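Local coordinates for putative oxidoreductase with NAD(P)-binding Rossmann-fold domain (Clostridium difficile, PDB 3UUW), which probably binds a nicotinamide dinucleotide in its Rossmann domain and acts as an oxidoreductase of the GFO/IDH/MocA family, on a substrate not yet known, at residues C129-E134 with K255-W260; K232-R237 with L244-G249. One frame throughout, in Å; residues are numbered along the deposited sequence.

In the fold
Both interactions lie on the mixed sheet of the C-terminal domain and the helix 130-138 beside it, on the same side of the chain's centre, with their own centres about 15 Å apart. Along the chain, segment 129-134 comes first, then the two strands of interaction 2, and finally 255-260, so interaction 1 closes a loop of 120 residues that contains the hairpin. Strands 234-239, 243-248 and 251-256 are consecutive neighbours at one end of the sheet. Leu244 joins the two sites: its backbone O lies 2.8 Å from Lys255 N, probably hydrogen-bonded, while its side chain packs against Met131 and Glu134. Interaction 2 thus builds the sheet, and interaction 1 links the start of helix 130-138 to the end of its outermost strand within this chain.

Interaction 1: C129-E134 with K255-W260; sequences CPMYKE and KQSGAW
Helix 130-138 in its first turn, begun at the N-cap Cys129, faces the end of strand 251-256 without backbone bonding, the closest CA atoms being those of Met131 and Ser257, 8.6 Å apart. Two side chains of the helix reach across. Met131 extends beyond CG and lays its methyl end against the backbone where the strand runs out: CE lies 3.8 Å from Gln256 C and 3.6 Å from Ser257 OG, van der Waals contacts of a methyl; the Ser257 hydroxyl has its hydrogen bond with Asn242 O. Met131 also packs on Val238. One helical turn on, Glu134 sends its carboxylate toward Lys255, which comes from the opposite direction. CG of Glu134 is anti to the backbone N (chi1 -174°), and the stretched chain carries the acid out to the lysine. In one of two conformers of Lys255, NZ stands in the fork of the carboxylate, 3.0 Å from Glu134 OE1 and 3.1 Å from Glu134 OE2, using the syn lone pair of each oxygen. Beyond the contact, Gln256 and Trp260 turn to a second subunit. This is a helix packed against the mixed sheet of the C-terminal domain, its first turn reaching the end of the chain's outermost strand and joined to it, in that conformer, by a surface salt bridge.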
loop_
_atom_site.group_PDB
_atom_site.type_symbol
_atom_site.label_atom_id
_atom_site.label_comp_id
_atom_site.label_asym_id
_atom_site.label_seq_id
_atom_site.Cartn_x
_atom_site.Cartn_y
_atom_site.Cartn_z
ATOM N N CYS A 129 -16.879 -9.244 13.883
ATOM C CA CYS A 129 -15.826 -8.354 13.423
ATOM C C CYS A 129 -16.503 -7.279 12.555
ATOM O O CYS A 129 -17.119 -7.585 11.555
ATOM C CB CYS A 129 -14.772 -9.155 12.659
ATOM S SG CYS A 129 -13.597 -8.148 11.732
ATOM N N PRO A 130 -16.377 -6.012 12.934
ATOM C CA PRO A 130 -17.125 -4.991 12.188
ATOM C C PRO A 130 -16.826 -4.975 10.681
ATOM O O PRO A 130 -17.761 -4.876 9.895
ATOM C CB PRO A 130 -16.694 -3.692 12.857
ATOM C CG PRO A 130 -16.474 -4.109 14.280
ATOM C CD PRO A 130 -15.820 -5.458 14.186
ATOM N N MET A 131 -15.575 -5.151 10.280
ATOM C CA MET A 131 -15.259 -5.055 8.837
ATOM C C MET A 131 -15.708 -6.301 8.096
ATOM O O MET A 131 -16.108 -6.216 6.942
ATOM C CB MET A 131 -13.798 -4.731 8.608
ATOM C CG MET A 131 -13.462 -3.281 8.948
ATOM S SD MET A 131 -11.709 -2.977 8.742
ATOM C CE MET A 131 -11.680 -1.166 8.743
ATOM N N TYR A 132 -15.698 -7.447 8.766
ATOM C CA TYR A 132 -16.219 -8.664 8.142
ATOM C C TYR A 132 -17.728 -8.540 7.925
ATOM O O TYR A 132 -18.257 -8.965 6.890
ATOM C CB TYR A 132 -15.952 -9.899 8.981
ATOM C CG TYR A 132 -14.520 -10.451 8.968
ATOM C CD1 TYR A 132 -13.516 -9.888 8.203
ATOM C CD2 TYR A 132 -14.216 -11.618 9.664
ATOM C CE1 TYR A 132 -12.236 -10.440 8.162
ATOM C CE2 TYR A 132 -12.940 -12.165 9.637
ATOM C CZ TYR A 132 -11.953 -11.575 8.881
ATOM O OH TYR A 132 -10.697 -12.139 8.848
ATOM N N LYS A 133 -18.424 -7.994 8.916
ATOM C CA LYS A 133 -19.850 -7.766 8.759
ATOM C C LYS A 133 -20.119 -6.808 7.592
ATOM O O LYS A 133 -21.100 -6.986 6.840
ATOM C CB LYS A 133 -20.492 -7.259 10.050
ATOM C CG LYS A 133 -20.589 -8.341 11.112
ATOM C CD LYS A 133 -21.245 -7.894 12.439
ATOM C CE LYS A 133 -22.586 -7.188 12.264
ATOM N NZ LYS A 133 -23.619 -8.092 11.690
ATOM N N GLU A 134 -19.312 -5.766 7.479
ATOM C CA GLU A 134 -19.501 -4.793 6.403
ATOM C C GLU A 134 -19.369 -5.441 5.034
ATOM O O GLU A 134 -20.245 -5.266 4.188
ATOM C CB GLU A 134 -18.550 -3.624 6.544
ATOM C CG GLU A 134 -18.808 -2.530 5.527
ATOM C CD GLU A 134 -18.136 -1.215 5.869
ATOM O OE1 GLU A 134 -17.404 -1.146 6.876
ATOM O OE2 GLU A 134 -18.345 -0.247 5.106
ATOM N N LYS A 255 -9.706 1.649 3.462
ATOM C CA LYS A 255 -10.233 2.268 4.679
ATOM C C LYS A 255 -9.554 1.643 5.888
ATOM O O LYS A 255 -9.440 0.428 6.006
ATOM C CB LYS A 255 -11.755 2.099 4.765
ATOM C CG LYS A 255 -12.393 2.876 5.918
ATOM C CD LYS A 255 -13.937 2.878 5.863
ATOM C CE LYS A 255 -14.528 1.474 5.923
ATOM N NZ LYS A 255 -16.020 1.483 6.215
ATOM N N GLN A 256 -9.048 2.491 6.766
ATOM C CA GLN A 256 -8.467 2.024 7.995
ATOM C C GLN A 256 -9.542 1.984 9.067
ATOM O O GLN A 256 -10.587 2.628 8.932
ATOM C CB GLN A 256 -7.355 2.973 8.447
ATOM C CG GLN A 256 -6.186 3.029 7.482
ATOM C CD GLN A 256 -5.008 3.802 8.009
ATOM O OE1 GLN A 256 -4.905 4.070 9.207
ATOM N NE2 GLN A 256 -4.100 4.167 7.115
ATOM N N SER A 257 -9.303 1.208 10.115
ATOM C CA SER A 257 -10.111 1.311 11.319
ATOM C C SER A 257 -9.837 2.706 11.902
ATOM O O SER A 257 -8.721 3.245 11.781
ATOM C CB SER A 257 -9.717 0.260 12.359
ATOM O OG SER A 257 -10.010 -1.055 11.935
ATOM N N GLY A 258 -10.854 3.290 12.510
ATOM C CA GLY A 258 -10.714 4.591 13.139
ATOM C C GLY A 258 -9.550 4.617 14.120
ATOM O O GLY A 258 -9.232 3.611 14.775
ATOM N N ALA A 259 -8.958 5.784 14.261
ATOM C CA ALA A 259 -7.813 5.975 15.169
ATOM C C ALA A 259 -8.088 5.612 16.626
ATOM O O ALA A 259 -7.148 5.276 17.364
ATOM C CB ALA A 259 -7.321 7.409 15.077
ATOM N N TRP A 260 -9.351 5.692 17.057
ATOM C CA TRP A 260 -9.723 5.390 18.434
ATOM C C TRP A 260 -10.586 4.124 18.584
ATOM O O TRP A 260 -11.207 3.885 19.635
ATOM C CB TRP A 260 -10.357 6.632 19.074
ATOM C CG TRP A 260 -9.327 7.680 19.258
ATOM C CD1 TRP A 260 -9.065 8.731 18.445
ATOM C CD2 TRP A 260 -8.352 7.725 20.304
ATOM N NE1 TRP A 260 -7.992 9.454 18.931
ATOM C CE2 TRP A 260 -7.543 8.848 20.077
ATOM C CE3 TRP A 260 -8.088 6.918 21.408
ATOM C CZ2 TRP A 260 -6.488 9.193 20.933
ATOM C CZ3 TRP A 260 -7.038 7.269 22.256
ATOM C CH2 TRP A 260 -6.260 8.374 22.008
#

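Interaction 2: K232-R237 with L244-G249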
loop_
_atom_site.group_PDB
_atom_site.type_symbol
_atom_site.label_atom_id
_atom_site.label_comp_id
_atom_site.label_asym_id
_atom_site.label_seq_id
_atom_site.Cartn_x
_atom_site.Cartn_y
_atom_site.Cartn_z
ATOM N N LYS A 232 -19.865 -9.576 -8.379
ATOM C CA LYS A 232 -20.089 -8.849 -9.612
ATOM C C LYS A 232 -19.601 -7.407 -9.483
ATOM O O LYS A 232 -20.099 -6.641 -8.649
ATOM C CB LYS A 232 -21.566 -8.871 -9.985
ATOM C CG LYS A 232 -21.856 -8.080 -11.247
ATOM C CD LYS A 232 -23.333 -8.079 -11.571
ATOM C CE LYS A 232 -23.691 -9.198 -12.498
ATOM N NZ LYS A 232 -23.236 -8.873 -13.879
ATOM N N GLY A 233 -18.613 -7.058 -10.289
ATOM C CA GLY A 233 -18.063 -5.705 -10.332
ATOM C C GLY A 233 -17.239 -5.266 -9.149
ATOM O O GLY A 233 -16.915 -4.098 -9.026
ATOM N N LYS A 234 -16.822 -6.190 -8.296
ATOM C CA LYS A 234 -16.203 -5.789 -7.054
ATOM C C LYS A 234 -15.297 -6.845 -6.442
ATOM O O LYS A 234 -15.556 -8.048 -6.552
ATOM C CB LYS A 234 -17.331 -5.481 -6.051
ATOM C CG LYS A 234 -16.923 -4.765 -4.828
ATOM C CD LYS A 234 -18.075 -4.649 -3.810
ATOM C CE LYS A 234 -19.339 -4.087 -4.367
ATOM N NZ LYS A 234 -20.314 -3.941 -3.232
ATOM N N ILE A 235 -14.217 -6.393 -5.817
ATOM C CA ILE A 235 -13.432 -7.254 -4.927
ATOM C C ILE A 235 -13.454 -6.539 -3.580
ATOM O O ILE A 235 -13.262 -5.316 -3.519
ATOM C CB ILE A 235 -11.981 -7.446 -5.336
ATOM C CG1 ILE A 235 -11.872 -8.022 -6.760
ATOM C CG2 ILE A 235 -11.306 -8.373 -4.350
ATOM C CD1 ILE A 235 -10.439 -8.158 -7.287
ATOM N N GLN A 236 -13.745 -7.275 -2.515
ATOM C CA GLN A 236 -13.643 -6.725 -1.165
ATOM C C GLN A 236 -12.633 -7.569 -0.387
ATOM O O GLN A 236 -12.647 -8.792 -0.473
ATOM C CB GLN A 236 -14.961 -6.775 -0.412
ATOM C CG GLN A 236 -16.146 -6.018 -1.026
ATOM C CD GLN A 236 -17.507 -6.586 -0.574
ATOM O OE1 GLN A 236 -17.927 -7.642 -1.023
ATOM N NE2 GLN A 236 -18.186 -5.864 0.276
ATOM N N ARG A 237 -11.784 -6.929 0.400
ATOM C CA ARG A 237 -10.870 -7.672 1.249
ATOM C C ARG A 237 -10.800 -7.029 2.614
ATOM O O ARG A 237 -10.835 -5.791 2.737
ATOM C CB ARG A 237 -9.434 -7.703 0.725
ATOM C CG ARG A 237 -9.243 -7.850 -0.739
ATOM C CD ARG A 237 -7.748 -8.106 -1.023
ATOM N NE ARG A 237 -7.622 -8.295 -2.441
ATOM C CZ ARG A 237 -7.566 -7.304 -3.316
ATOM N NH1 ARG A 237 -7.549 -6.032 -2.908
ATOM N NH2 ARG A 237 -7.493 -7.588 -4.592
ATOM N N LEU A 244 -9.907 -2.459 5.439
ATOM C CA LEU A 244 -10.884 -2.865 4.436
ATOM C C LEU A 244 -10.513 -2.267 3.069
ATOM O O LEU A 244 -10.304 -1.050 2.948
ATOM C CB LEU A 244 -12.282 -2.453 4.870
ATOM C CG LEU A 244 -13.492 -3.007 4.100
ATOM C CD1 LEU A 244 -14.734 -3.021 4.975
ATOM C CD2 LEU A 244 -13.717 -2.214 2.855
ATOM N N GLU A 245 -10.387 -3.134 2.065
ATOM C CA GLU A 245 -10.064 -2.713 0.704
ATOM C C GLU A 245 -11.206 -3.053 -0.225
ATOM O O GLU A 245 -11.786 -4.137 -0.120
ATOM C CB GLU A 245 -8.819 -3.422 0.183
ATOM C CG GLU A 245 -7.570 -3.183 0.988
ATOM C CD GLU A 245 -6.347 -3.878 0.422
ATOM O OE1 GLU A 245 -6.486 -4.737 -0.475
ATOM O OE2 GLU A 245 -5.237 -3.561 0.885
ATOM N N ILE A 246 -11.510 -2.149 -1.149
ATOM C CA ILE A 246 -12.520 -2.386 -2.149
ATOM C C ILE A 246 -11.959 -2.023 -3.511
ATOM O O ILE A 246 -11.460 -0.913 -3.701
ATOM C CB ILE A 246 -13.788 -1.567 -1.918
ATOM C CG1 ILE A 246 -14.368 -1.835 -0.541
ATOM C CG2 ILE A 246 -14.852 -1.880 -2.994
ATOM C CD1 ILE A 246 -15.538 -0.939 -0.166
ATOM N N GLU A 247 -12.028 -2.968 -4.443
ATOM C CA GLU A 247 -11.629 -2.714 -5.825
ATOM C C GLU A 247 -12.906 -2.651 -6.628
ATOM O O GLU A 247 -13.669 -3.615 -6.694
ATOM C CB GLU A 247 -10.627 -3.743 -6.338
ATOM C CG GLU A 247 -9.453 -3.906 -5.384
ATOM C CD GLU A 247 -8.104 -4.145 -6.038
ATOM O OE1 GLU A 247 -7.796 -3.476 -7.051
ATOM O OE2 GLU A 247 -7.320 -4.958 -5.487
ATOM N N GLU A 248 -13.134 -1.506 -7.239
ATOM C CA GLU A 248 -14.357 -1.261 -7.978
ATOM C C GLU A 248 -14.091 -0.144 -8.956
ATOM O O GLU A 248 -13.396 0.800 -8.631
ATOM C CB GLU A 248 -15.420 -0.864 -6.970
ATOM C CG GLU A 248 -16.800 -0.723 -7.448
ATOM C CD GLU A 248 -17.775 -0.566 -6.250
ATOM O OE1 GLU A 248 -17.400 0.060 -5.239
ATOM O OE2 GLU A 248 -18.915 -1.048 -6.349
ATOM N N GLY A 249 -14.620 -0.261 -10.161
ATOM C CA GLY A 249 -14.415 0.767 -11.197
ATOM C C GLY A 249 -12.976 1.075 -11.574
ATOM O O GLY A 249 -12.662 2.202 -11.997
HETATM O O HOH W 1 -16.713 -2.174 -10.892
#
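Strands 234-237 and 244-248 run antiparallel, their axes 4.7 Å apart, and Ile235-Glu247 and Arg237-Glu245 are hydrogen-bonded pairs flanking the non-hydrogen-bonded pair Gln236-Ile246. Both NH and C=O groups of each hydrogen-bonded pair are used: Ile235 N gives to Glu247 O at 3.0 Å and Glu247 N to Ile235 O, while Arg237 N and Glu245 O repeat the exchange, with Glu245 N to Arg237 O nearly straight (174°). Gln236 and Ile246 turn their backbones outward, to Ile229 and Thr253. On the face bearing Ile235, Arg237, Glu245 and Glu247, the guanidinium grips a single carboxylate oxygen end-on: Arg237 NH1 and NH2 each lie 2.8 Å from Glu247 OE2, which sits in the guanidinium plane. A chi2 of -144° bends the Glu247 chain out of full extension, and its OE2 meets Arg237 NH1 through the anti lone pair, the carboxylate turned 66° from that plane. Arg237 NH1 also meets Glu245 OE1 at 3.0 Å, nearly along the C-O axis and tilted out of the guanidinium plane. Ile235 CG2 packs on one guanidinium face. Outside, Glu228 takes Arg237 NE and Lys239 takes Glu245 OE2, extending the charge network. At the open end of the pairing, a water accepts from Gly249 N and donates to Gly233 O. The arrangement is a beta hairpin within a mixed sheet, its strands tied by a cross-strand salt-bridge network.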